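Local coordinates for putative tryptophan halogenase (Xanthomonas campestris pv. campestris, PDB 6Y1W), which probably halogenates an aromatic substrate with the help of reduced FAD, as flavin-dependent halogenases do, and is captured here without its flavin, at residues Arg327-Leu336 / Ile369-Asn378; His387-His395 / Glu438-Met449. All coordinates share one frame; numbering follows the deposited sequence.

Contact 1: residues Arg327-Leu336 / Ile369-Asn378; sequences RVWEKNCVAL and IDPVDIAEYN
Trp329 leans from a beta hairpin onto the first turns of helix 371-397, and followed outward from the backbone it meets first Asn378, then Ile374, and at its rim Tyr377 and Ile369. Its CB lies 3.6 Å from Asn378 OD1. With CG anti to the backbone N (chi1 -171°), the indole is carried over the helix, where Ile374 CG1 sits 3.5 Å from the centroid of the five-membered ring, almost on the ring normal, a CH-pi contact. Val334 CG2, from the hairpin's other strand, packs over the opposite face and completes the sandwich. Along the benzo rim, CE3 points into the face of Tyr377, 3.5 Å from its CG; this T-shaped pair has its planes 84° apart. At the far corner, CZ2 touches Ile369 CG2, while NE1 turns back to its own hairpin and makes a weak hydrogen bond to Lys331 O.

Beside this apolar patch, the Asn378 amide reads the backbone at the start of the edge strand. Its OD1 takes Trp329 N at 2.8 Å on a lone pair lying in the carbonyl plane, and also a weak bond from Val328 N. ND2 returns a nearly straight bond of 2.9 Å to Trp329 O, in the amide plane, so that donor and acceptor ends together fix the flip of the amide.

Val328 CG2 abuts the edge of the Tyr377 ring. The hydroxyl of that tyrosine is hydrogen-bonded to Gly357 O and accepts from a water that also donates to Ala335 O. The two strands are joined by a type II' turn from Glu330 to Cys333, and Asp370 OD2 caps the helix at Val372 N. The whole is a beta hairpin at the margin of the mixed sheet of a Rossmann-type flavoprotein fold, packed against the first turns of a helix.

Contact 2: residues His387-His395 / Glu438-Met449; sequences HIRDFVILH and ELFAENSWIQVM. With BUD ((2S,3S)-butane-2,3-diol), chain H.
Phe391 lays its ring over that of Phe440 in a face-to-face stack, the centroids 3.9 Å apart and the planes only 12° from parallel. The same ring turns its edge to the face of Trp445, with CE1 3.8 Å from Trp445 CD2, so one phenylalanine serves two aromatic partners in two different ways. Its CZ reaches between Ser444 O and Val448 CG2, and Leu394 CD2, from its own helix, packs over the face turned away from Phe440.

One turn earlier, His387 has its imidazole anti to the backbone N (chi1 158°), which sends it across to the chain just ahead of helix 442-451. NE2 accepts from Phe440 N at 3.0 Å, a fairly straight bond whose donor is tilted somewhat from the ring plane. Over one face Glu438 CB stands 3.4 Å from the ring centroid, and the carboxylate lies nearly parallel to the imidazole. Glu438 OE1 itself is salt-bridged to Arg422, which probably helps keep the side chain flat against the ring.

The bound butanediol lies at the CD1-CE1 edge of Phe440, whereas His387 NE2 meets the CD2 side. Its O2 accepts from Ala441 N at 3.0 Å and shares a short 2.5 Å hydrogen bond with Ser444 OG. Ser444 OG is hydrogen-bonded as well to His106 of strand 102-107.

At the other end, Val448 CG1 meets His395 CE1 at 3.6 Å; the His395 imidazole is hydrogen-bonded to Glu347, a predicted tryptophan-binding residue, and to Gln452. The segments 387-395 and 442-449 run nearly parallel, at 17°, their axes approaching to 11.0 Å, with an aromatic cluster filling the gap, helix 417-429 alongside at Arg422 and Phe426, and strand 102-107 against Val448 and Gln447.

How the contacts relate
Helix 371-397 serves both contacts, its first turns in contact 1 and a later part in contact 2, whose centres lie 27 Å apart and whose nearest atoms are about 11 Å apart. Contact 1 is partly buried, at the outer strand of the large sheet, and the helix there also meets the second subunit, where Arg431 of that chain pairs with Asp373. Contact 2 is buried and untouched by any other protein chain of the assembly. Both use aromatic rings: contact 1 combines one T-shaped pair with an amide gripping backbone, contact 2 a cluster of four rings with one imidazole-to-backbone bond, nearer the predicted substrate site.

Contact 1: residues Arg327-Leu336 / Ile369-Asn378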
loop_
_atom_site.group_PDB
_atom_site.type_symbol
_atom_site.label_atom_id
_atom_site.label_comp_id
_atom_site.label_asym_id
_atom_site.label_seq_id
_atom_site.Cartn_x
_atom_site.Cartn_y
_atom_site.Cartn_z
ATOM N N ARG A 327 -1.686 1.750 22.992
ATOM C CA ARG A 327 -0.494 2.269 22.349
ATOM C C ARG A 327 0.595 1.231 22.549
ATOM O O ARG A 327 0.731 0.696 23.648
ATOM C CB ARG A 327 -0.096 3.632 22.966
ATOM C CG ARG A 327 -1.168 4.684 22.750
ATOM C CD ARG A 327 -0.875 5.982 23.510
ATOM N NE ARG A 327 -0.756 5.799 24.949
ATOM C CZ ARG A 327 -1.771 5.528 25.768
ATOM N NH1 ARG A 327 -3.009 5.398 25.283
ATOM N NH2 ARG A 327 -1.551 5.387 27.069
ATOM N N VAL A 328 1.306 0.884 21.482
ATOM C CA VAL A 328 2.358 -0.111 21.671
ATOM C C VAL A 328 3.687 0.539 22.019
ATOM O O VAL A 328 4.533 -0.122 22.638
ATOM C CB VAL A 328 2.487 -1.018 20.435
ATOM C CG1 VAL A 328 1.265 -1.927 20.379
ATOM C CG2 VAL A 328 2.568 -0.222 19.160
ATOM N N TRP A 329 3.856 1.822 21.705
ATOM C CA TRP A 329 5.040 2.578 22.093
ATOM C C TRP A 329 4.544 3.669 23.030
ATOM O O TRP A 329 3.742 4.518 22.624
ATOM C CB TRP A 329 5.728 3.189 20.876
ATOM C CG TRP A 329 7.094 3.817 21.162
ATOM C CD1 TRP A 329 7.574 4.261 22.355
ATOM C CD2 TRP A 329 8.117 4.033 20.203
ATOM N NE1 TRP A 329 8.851 4.762 22.196
ATOM C CE2 TRP A 329 9.206 4.650 20.884
ATOM C CE3 TRP A 329 8.223 3.790 18.838
ATOM C CZ2 TRP A 329 10.382 4.983 20.248
ATOM C CZ3 TRP A 329 9.413 4.157 18.176
ATOM C CH2 TRP A 329 10.468 4.760 18.897
ATOM N N GLU A 330 5.007 3.627 24.271
ATOM C CA GLU A 330 4.611 4.615 25.279
ATOM C C GLU A 330 5.893 5.101 25.928
ATOM O O GLU A 330 6.651 4.286 26.461
ATOM C CB GLU A 330 3.660 3.979 26.301
ATOM C CG GLU A 330 3.334 4.840 27.511
ATOM C CD GLU A 330 2.215 5.793 27.230
ATOM O OE1 GLU A 330 1.735 5.820 26.076
ATOM O OE2 GLU A 330 1.826 6.522 28.165
ATOM N N LYS A 331 6.131 6.422 25.882
ATOM C CA LYS A 331 7.362 6.992 26.438
ATOM C C LYS A 331 8.561 6.249 25.843
ATOM O O LYS A 331 8.713 6.237 24.629
ATOM C CB LYS A 331 7.357 6.935 27.963
ATOM C CG LYS A 331 6.114 7.643 28.604
ATOM C CD LYS A 331 6.300 7.943 30.094
ATOM C CE LYS A 331 5.131 8.783 30.642
ATOM N NZ LYS A 331 4.759 9.802 29.645
ATOM N N ASN A 332 9.424 5.659 26.669
ATOM C CA ASN A 332 10.606 4.968 26.150
ATOM C C ASN A 332 10.469 3.447 26.217
ATOM O O ASN A 332 11.465 2.734 26.377
ATOM C CB ASN A 332 11.886 5.414 26.872
ATOM C CG ASN A 332 11.912 5.025 28.355
ATOM O OD1 ASN A 332 10.883 4.856 28.999
ATOM N ND2 ASN A 332 13.103 4.851 28.890
ATOM N N CYS A 333 9.249 2.947 26.043
ATOM C CA CYS A 333 8.948 1.524 26.096
ATOM C C CYS A 333 8.187 1.097 24.838
ATOM O O CYS A 333 7.200 1.732 24.456
ATOM C CB CYS A 333 8.107 1.214 27.343
ATOM S SG CYS A 333 7.637 -0.533 27.471
ATOM N N VAL A 334 8.670 0.045 24.173
ATOM C CA VAL A 334 7.968 -0.542 23.022
ATOM C C VAL A 334 7.562 -1.952 23.412
ATOM O O VAL A 334 8.423 -2.779 23.758
ATOM C CB VAL A 334 8.842 -0.545 21.751
ATOM C CG1 VAL A 334 8.103 -1.205 20.607
ATOM C CG2 VAL A 334 9.229 0.886 21.334
ATOM N N ALA A 335 6.249 -2.240 23.352
ATOM C CA ALA A 335 5.797 -3.607 23.621
ATOM C C ALA A 335 5.818 -4.457 22.355
ATOM O O ALA A 335 5.473 -3.988 21.266
ATOM C CB ALA A 335 4.379 -3.608 24.214
ATOM N N LEU A 336 6.202 -5.732 22.514
ATOM C CA LEU A 336 6.209 -6.696 21.413
ATOM C C LEU A 336 5.563 -8.006 21.839
ATOM O O LEU A 336 5.574 -8.362 23.016
ATOM C CB LEU A 336 7.659 -6.980 20.983
ATOM C CG LEU A 336 8.461 -5.804 20.474
ATOM C CD1 LEU A 336 9.959 -6.159 20.390
ATOM C CD2 LEU A 336 7.934 -5.358 19.071
ATOM N N ILE A 369 14.302 9.883 21.397
ATOM C CA ILE A 369 12.891 9.497 21.340
ATOM C C ILE A 369 12.063 10.765 21.230
ATOM O O ILE A 369 12.299 11.731 21.961
ATOM C CB ILE A 369 12.506 8.651 22.563
ATOM C CG1 ILE A 369 13.279 7.327 22.515
ATOM C CG2 ILE A 369 10.998 8.330 22.552
ATOM C CD1 ILE A 369 13.292 6.570 23.820
ATOM N N ASP A 370 11.129 10.790 20.278
ATOM C CA ASP A 370 10.304 11.982 20.034
ATOM C C ASP A 370 8.841 11.594 19.859
ATOM O O ASP A 370 8.550 10.578 19.214
ATOM C CB ASP A 370 10.756 12.712 18.776
ATOM C CG ASP A 370 10.106 14.072 18.645
ATOM O OD1 ASP A 370 10.666 15.026 19.244
ATOM O OD2 ASP A 370 9.041 14.189 17.978
ATOM N N PRO A 371 7.911 12.398 20.365
ATOM C CA PRO A 371 6.483 12.079 20.179
ATOM C C PRO A 371 6.043 11.874 18.746
ATOM O O PRO A 371 5.099 11.097 18.538
ATOM C CB PRO A 371 5.770 13.293 20.788
ATOM C CG PRO A 371 6.697 13.806 21.801
ATOM C CD PRO A 371 8.104 13.523 21.297
ATOM N N VAL A 372 6.602 12.562 17.745
ATOM C CA VAL A 372 6.069 12.372 16.396
ATOM C C VAL A 372 6.410 10.978 15.888
ATOM O O VAL A 372 5.615 10.363 15.161
ATOM C CB VAL A 372 6.534 13.471 15.408
ATOM C CG1 VAL A 372 8.000 13.363 15.050
ATOM C CG2 VAL A 372 5.708 13.380 14.114
ATOM N N ASP A 373 7.602 10.466 16.244
ATOM C CA ASP A 373 7.967 9.100 15.875
ATOM C C ASP A 373 7.090 8.083 16.598
ATOM O O ASP A 373 6.643 7.090 16.000
ATOM C CB ASP A 373 9.438 8.822 16.200
ATOM C CG ASP A 373 10.410 9.566 15.283
ATOM O OD1 ASP A 373 10.001 10.191 14.289
ATOM O OD2 ASP A 373 11.612 9.488 15.559
ATOM N N ILE A 374 6.847 8.296 17.891
ATOM C CA ILE A 374 5.993 7.399 18.667
ATOM C C ILE A 374 4.595 7.365 18.059
ATOM O O ILE A 374 3.976 6.296 17.899
ATOM C CB ILE A 374 5.966 7.852 20.141
ATOM C CG1 ILE A 374 7.347 7.716 20.813
ATOM C CG2 ILE A 374 4.855 7.092 20.962
ATOM C CD1 ILE A 374 7.445 8.374 22.170
ATOM N N ALA A 375 4.071 8.541 17.706
ATOM C CA ALA A 375 2.716 8.619 17.164
ATOM C C ALA A 375 2.593 7.883 15.834
ATOM O O ALA A 375 1.586 7.208 15.581
ATOM C CB ALA A 375 2.318 10.095 17.001
ATOM N N GLU A 376 3.582 8.034 14.954
ATOM C CA GLU A 376 3.556 7.349 13.671
ATOM C C GLU A 376 3.628 5.838 13.880
ATOM O O GLU A 376 2.873 5.080 13.255
ATOM C CB GLU A 376 4.706 7.839 12.804
ATOM C CG GLU A 376 4.956 7.082 11.492
ATOM C CD GLU A 376 3.883 7.276 10.432
ATOM O OE1 GLU A 376 3.188 8.306 10.467
ATOM O OE2 GLU A 376 3.733 6.383 9.561
ATOM N N TYR A 377 4.508 5.408 14.793
ATOM C CA TYR A 377 4.654 3.986 15.081
ATOM C C TYR A 377 3.333 3.388 15.545
ATOM O O TYR A 377 2.888 2.361 15.020
ATOM C CB TYR A 377 5.758 3.791 16.128
ATOM C CG TYR A 377 6.107 2.328 16.425
ATOM C CD1 TYR A 377 5.345 1.583 17.298
ATOM C CD2 TYR A 377 7.208 1.729 15.829
ATOM C CE1 TYR A 377 5.643 0.242 17.559
ATOM C CE2 TYR A 377 7.521 0.357 16.100
ATOM C CZ TYR A 377 6.734 -0.348 16.984
ATOM O OH TYR A 377 6.999 -1.677 17.273
ATOM N N ASN A 378 2.682 4.050 16.501
ATOM C CA ASN A 378 1.425 3.542 17.057
ATOM C C ASN A 378 0.340 3.524 16.006
ATOM O O ASN A 378 -0.463 2.590 15.964
ATOM C CB ASN A 378 1.001 4.403 18.245
ATOM C CG ASN A 378 1.830 4.116 19.452
ATOM O OD1 ASN A 378 2.307 2.976 19.626
ATOM N ND2 ASN A 378 2.042 5.131 20.301
HETATM O O HOH W 1 5.022 -2.976 18.785
#

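Contact 2: residues His387-His395 / Glu438-Met449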
loop_
_atom_site.group_PDB
_atom_site.type_symbol
_atom_site.label_atom_id
_atom_site.label_comp_id
_atom_site.label_asym_id
_atom_site.label_seq_id
_atom_site.Cartn_x
_atom_site.Cartn_y
_atom_site.Cartn_z
ATOM N N HIS A 387 -6.710 -4.691 10.840
ATOM C CA HIS A 387 -6.945 -5.439 9.612
ATOM C C HIS A 387 -6.850 -6.952 9.852
ATOM O O HIS A 387 -7.653 -7.736 9.319
ATOM C CB HIS A 387 -5.941 -5.028 8.548
ATOM C CG HIS A 387 -5.784 -6.069 7.515
ATOM N ND1 HIS A 387 -6.731 -6.260 6.538
ATOM C CD2 HIS A 387 -4.856 -7.049 7.353
ATOM C CE1 HIS A 387 -6.379 -7.293 5.788
ATOM N NE2 HIS A 387 -5.247 -7.783 6.259
ATOM N N ILE A 388 -5.841 -7.391 10.607
ATOM C CA ILE A 388 -5.746 -8.819 10.896
ATOM C C ILE A 388 -6.920 -9.269 11.765
ATOM O O ILE A 388 -7.515 -10.334 11.517
ATOM C CB ILE A 388 -4.382 -9.126 11.539
ATOM C CG1 ILE A 388 -3.270 -8.851 10.521
ATOM C CG2 ILE A 388 -4.256 -10.544 11.937
ATOM C CD1 ILE A 388 -1.828 -8.785 11.214
ATOM N N ARG A 389 -7.285 -8.455 12.768
ATOM C CA ARG A 389 -8.456 -8.734 13.606
ATOM C C ARG A 389 -9.678 -9.009 12.742
ATOM O O ARG A 389 -10.399 -9.999 12.969
ATOM C CB ARG A 389 -8.722 -7.552 14.551
ATOM C CG ARG A 389 -9.996 -7.755 15.411
ATOM C CD ARG A 389 -10.554 -6.425 15.857
ATOM N NE ARG A 389 -11.020 -5.677 14.702
ATOM C CZ ARG A 389 -11.211 -4.352 14.710
ATOM N NH1 ARG A 389 -10.977 -3.686 15.853
ATOM N NH2 ARG A 389 -11.651 -3.717 13.600
ATOM N N ASP A 390 -9.914 -8.150 11.728
ATOM C CA ASP A 390 -11.114 -8.305 10.904
ATOM C C ASP A 390 -11.093 -9.633 10.173
ATOM O O ASP A 390 -12.141 -10.267 9.984
ATOM C CB ASP A 390 -11.240 -7.157 9.900
ATOM C CG ASP A 390 -11.722 -5.855 10.541
ATOM O OD1 ASP A 390 -12.014 -5.845 11.764
ATOM O OD2 ASP A 390 -11.742 -4.837 9.792
ATOM N N PHE A 391 -9.908 -10.061 9.731
ATOM C CA PHE A 391 -9.815 -11.308 8.991
ATOM C C PHE A 391 -10.063 -12.513 9.902
ATOM O O PHE A 391 -10.638 -13.525 9.463
ATOM C CB PHE A 391 -8.432 -11.401 8.324
ATOM C CG PHE A 391 -8.416 -12.330 7.111
ATOM C CD1 PHE A 391 -8.717 -11.834 5.850
ATOM C CD2 PHE A 391 -8.098 -13.687 7.252
ATOM C CE1 PHE A 391 -8.712 -12.692 4.733
ATOM C CE2 PHE A 391 -8.084 -14.532 6.164
ATOM C CZ PHE A 391 -8.385 -14.044 4.896
ATOM N N VAL A 392 -9.620 -12.432 11.162
ATOM C CA VAL A 392 -9.910 -13.484 12.124
ATOM C C VAL A 392 -11.405 -13.533 12.395
ATOM O O VAL A 392 -12.016 -14.611 12.387
ATOM C CB VAL A 392 -9.085 -13.255 13.400
ATOM C CG1 VAL A 392 -9.519 -14.215 14.551
ATOM C CG2 VAL A 392 -7.571 -13.378 13.084
ATOM N N ILE A 393 -12.030 -12.357 12.559
ATOM C CA ILE A 393 -13.485 -12.319 12.759
ATOM C C ILE A 393 -14.217 -12.933 11.584
ATOM O O ILE A 393 -15.208 -13.674 11.760
ATOM C CB ILE A 393 -13.950 -10.875 12.988
ATOM C CG1 ILE A 393 -13.396 -10.357 14.309
ATOM C CG2 ILE A 393 -15.484 -10.826 13.090
ATOM C CD1 ILE A 393 -13.545 -8.836 14.477
ATOM N N LEU A 394 -13.733 -12.667 10.367
ATOM C CA LEU A 394 -14.340 -13.243 9.177
ATOM C C LEU A 394 -14.489 -14.760 9.278
ATOM O O LEU A 394 -15.522 -15.318 8.881
ATOM C CB LEU A 394 -13.483 -12.864 7.973
ATOM C CG LEU A 394 -13.807 -13.585 6.689
ATOM C CD1 LEU A 394 -15.231 -13.268 6.166
ATOM C CD2 LEU A 394 -12.780 -13.215 5.639
ATOM N N HIS A 395 -13.485 -15.444 9.838
ATOM C CA HIS A 395 -13.555 -16.907 9.911
ATOM C C HIS A 395 -14.742 -17.388 10.744
ATOM O O HIS A 395 -15.318 -18.438 10.437
ATOM C CB HIS A 395 -12.249 -17.451 10.489
ATOM C CG HIS A 395 -11.190 -17.689 9.454
ATOM N ND1 HIS A 395 -11.371 -18.583 8.412
ATOM C CD2 HIS A 395 -9.949 -17.157 9.295
ATOM C CE1 HIS A 395 -10.278 -18.600 7.659
ATOM N NE2 HIS A 395 -9.397 -17.755 8.176
ATOM N N GLU A 438 -1.721 -3.849 4.697
ATOM C CA GLU A 438 -2.540 -4.928 5.237
ATOM C C GLU A 438 -1.855 -6.250 4.934
ATOM O O GLU A 438 -1.293 -6.444 3.850
ATOM C CB GLU A 438 -3.936 -4.911 4.628
ATOM C CG GLU A 438 -4.783 -3.797 5.166
ATOM C CD GLU A 438 -5.993 -3.540 4.296
ATOM O OE1 GLU A 438 -6.085 -4.120 3.182
ATOM O OE2 GLU A 438 -6.868 -2.763 4.736
ATOM N N LEU A 439 -1.908 -7.160 5.916
ATOM C CA LEU A 439 -1.282 -8.463 5.730
ATOM C C LEU A 439 -1.975 -9.268 4.633
ATOM O O LEU A 439 -1.310 -9.871 3.792
ATOM C CB LEU A 439 -1.290 -9.232 7.053
ATOM C CG LEU A 439 -0.907 -10.705 6.930
ATOM C CD1 LEU A 439 0.532 -10.889 6.419
ATOM C CD2 LEU A 439 -1.067 -11.371 8.289
ATOM N N PHE A 440 -3.302 -9.374 4.679
ATOM C CA PHE A 440 -3.972 -10.378 3.865
ATOM C C PHE A 440 -4.173 -9.857 2.441
ATOM O O PHE A 440 -4.764 -8.791 2.229
ATOM C CB PHE A 440 -5.275 -10.804 4.540
ATOM C CG PHE A 440 -5.017 -11.598 5.806
ATOM C CD1 PHE A 440 -4.521 -12.889 5.714
ATOM C CD2 PHE A 440 -5.217 -11.042 7.069
ATOM C CE1 PHE A 440 -4.250 -13.609 6.844
ATOM C CE2 PHE A 440 -4.945 -11.754 8.214
ATOM C CZ PHE A 440 -4.465 -13.048 8.109
ATOM N N ALA A 441 -3.644 -10.602 1.482
ATOM C CA ALA A 441 -3.715 -10.261 0.081
ATOM C C ALA A 441 -5.125 -10.514 -0.469
ATOM O O ALA A 441 -5.972 -11.145 0.161
ATOM C CB ALA A 441 -2.698 -11.090 -0.702
ATOM N N GLU A 442 -5.376 -9.969 -1.659
ATOM C CA GLU A 442 -6.644 -10.251 -2.329
ATOM C C GLU A 442 -6.927 -11.748 -2.411
ATOM O O GLU A 442 -8.062 -12.172 -2.168
ATOM C CB GLU A 442 -6.651 -9.603 -3.719
ATOM C CG GLU A 442 -6.760 -8.085 -3.625
ATOM C CD GLU A 442 -6.760 -7.394 -4.976
ATOM O OE1 GLU A 442 -6.729 -8.085 -6.003
ATOM O OE2 GLU A 442 -6.791 -6.143 -5.003
ATOM N N ASN A 443 -5.913 -12.572 -2.730
ATOM C CA ASN A 443 -6.121 -14.020 -2.823
ATOM C C ASN A 443 -6.707 -14.587 -1.528
ATOM O O ASN A 443 -7.514 -15.539 -1.561
ATOM C CB ASN A 443 -4.790 -14.732 -3.133
ATOM C CG ASN A 443 -4.963 -16.255 -3.271
ATOM O OD1 ASN A 443 -5.560 -16.707 -4.219
ATOM N ND2 ASN A 443 -4.440 -17.017 -2.329
ATOM N N SER A 444 -6.251 -14.066 -0.387
ATOM C CA SER A 444 -6.694 -14.572 0.912
ATOM C C SER A 444 -8.158 -14.243 1.149
ATOM O O SER A 444 -8.942 -15.122 1.534
ATOM C CB SER A 444 -5.849 -13.960 2.030
ATOM O OG SER A 444 -4.559 -14.557 2.042
ATOM N N TRP A 445 -8.540 -12.972 0.926
ATOM C CA TRP A 445 -9.948 -12.574 1.053
ATOM C C TRP A 445 -10.837 -13.436 0.150
ATOM O O TRP A 445 -11.921 -13.885 0.570
ATOM C CB TRP A 445 -10.121 -11.089 0.670
ATOM C CG TRP A 445 -9.650 -10.130 1.702
ATOM C CD1 TRP A 445 -8.490 -9.393 1.663
ATOM C CD2 TRP A 445 -10.319 -9.761 2.921
ATOM N NE1 TRP A 445 -8.399 -8.605 2.774
ATOM C CE2 TRP A 445 -9.493 -8.817 3.575
ATOM C CE3 TRP A 445 -11.526 -10.145 3.520
ATOM C CZ2 TRP A 445 -9.841 -8.234 4.804
ATOM C CZ3 TRP A 445 -11.870 -9.578 4.751
ATOM C CH2 TRP A 445 -11.028 -8.626 5.380
ATOM N N ILE A 446 -10.394 -13.675 -1.093
ATOM C CA ILE A 446 -11.199 -14.453 -2.036
ATOM C C ILE A 446 -11.301 -15.901 -1.583
ATOM O O ILE A 446 -12.394 -16.455 -1.487
ATOM C CB ILE A 446 -10.617 -14.384 -3.461
ATOM C CG1 ILE A 446 -10.552 -12.948 -3.970
ATOM C CG2 ILE A 446 -11.397 -15.301 -4.421
ATOM C CD1 ILE A 446 -9.644 -12.820 -5.194
ATOM N N GLN A 447 -10.166 -16.536 -1.276
ATOM C CA GLN A 447 -10.231 -17.951 -0.902
ATOM C C GLN A 447 -11.079 -18.157 0.350
ATOM O O GLN A 447 -11.866 -19.114 0.432
ATOM C CB GLN A 447 -8.832 -18.532 -0.691
ATOM C CG GLN A 447 -8.012 -18.714 -1.975
ATOM C CD GLN A 447 -6.740 -19.518 -1.668
ATOM O OE1 GLN A 447 -6.419 -19.720 -0.531
ATOM N NE2 GLN A 447 -6.037 -19.963 -2.701
ATOM N N VAL A 448 -10.917 -17.297 1.355
ATOM C CA VAL A 448 -11.662 -17.513 2.588
ATOM C C VAL A 448 -13.142 -17.169 2.408
ATOM O O VAL A 448 -14.013 -17.893 2.913
ATOM C CB VAL A 448 -11.013 -16.718 3.727
ATOM C CG1 VAL A 448 -11.858 -16.763 4.957
ATOM C CG2 VAL A 448 -9.629 -17.365 3.998
ATOM N N MET A 449 -13.465 -16.061 1.725
ATOM C CA MET A 449 -14.896 -15.761 1.577
ATOM C C MET A 449 -15.595 -16.778 0.676
ATOM O O MET A 449 -16.694 -17.245 1.012
ATOM C CB MET A 449 -15.120 -14.335 1.083
ATOM C CG MET A 449 -14.783 -13.373 2.208
ATOM S SD MET A 449 -15.355 -11.672 1.882
ATOM C CE MET A 449 -14.138 -11.145 0.691
HETATM C C1 BUD H . 0.002 -14.670 4.891
HETATM O O1 BUD H . -2.261 -15.267 4.484
HETATM C C2 BUD H . -1.357 -14.191 4.378
HETATM O O2 BUD H . -2.440 -13.207 2.401
HETATM C C3 BUD H . -1.234 -13.750 2.915
HETATM C C4 BUD H . -0.127 -12.694 2.812
#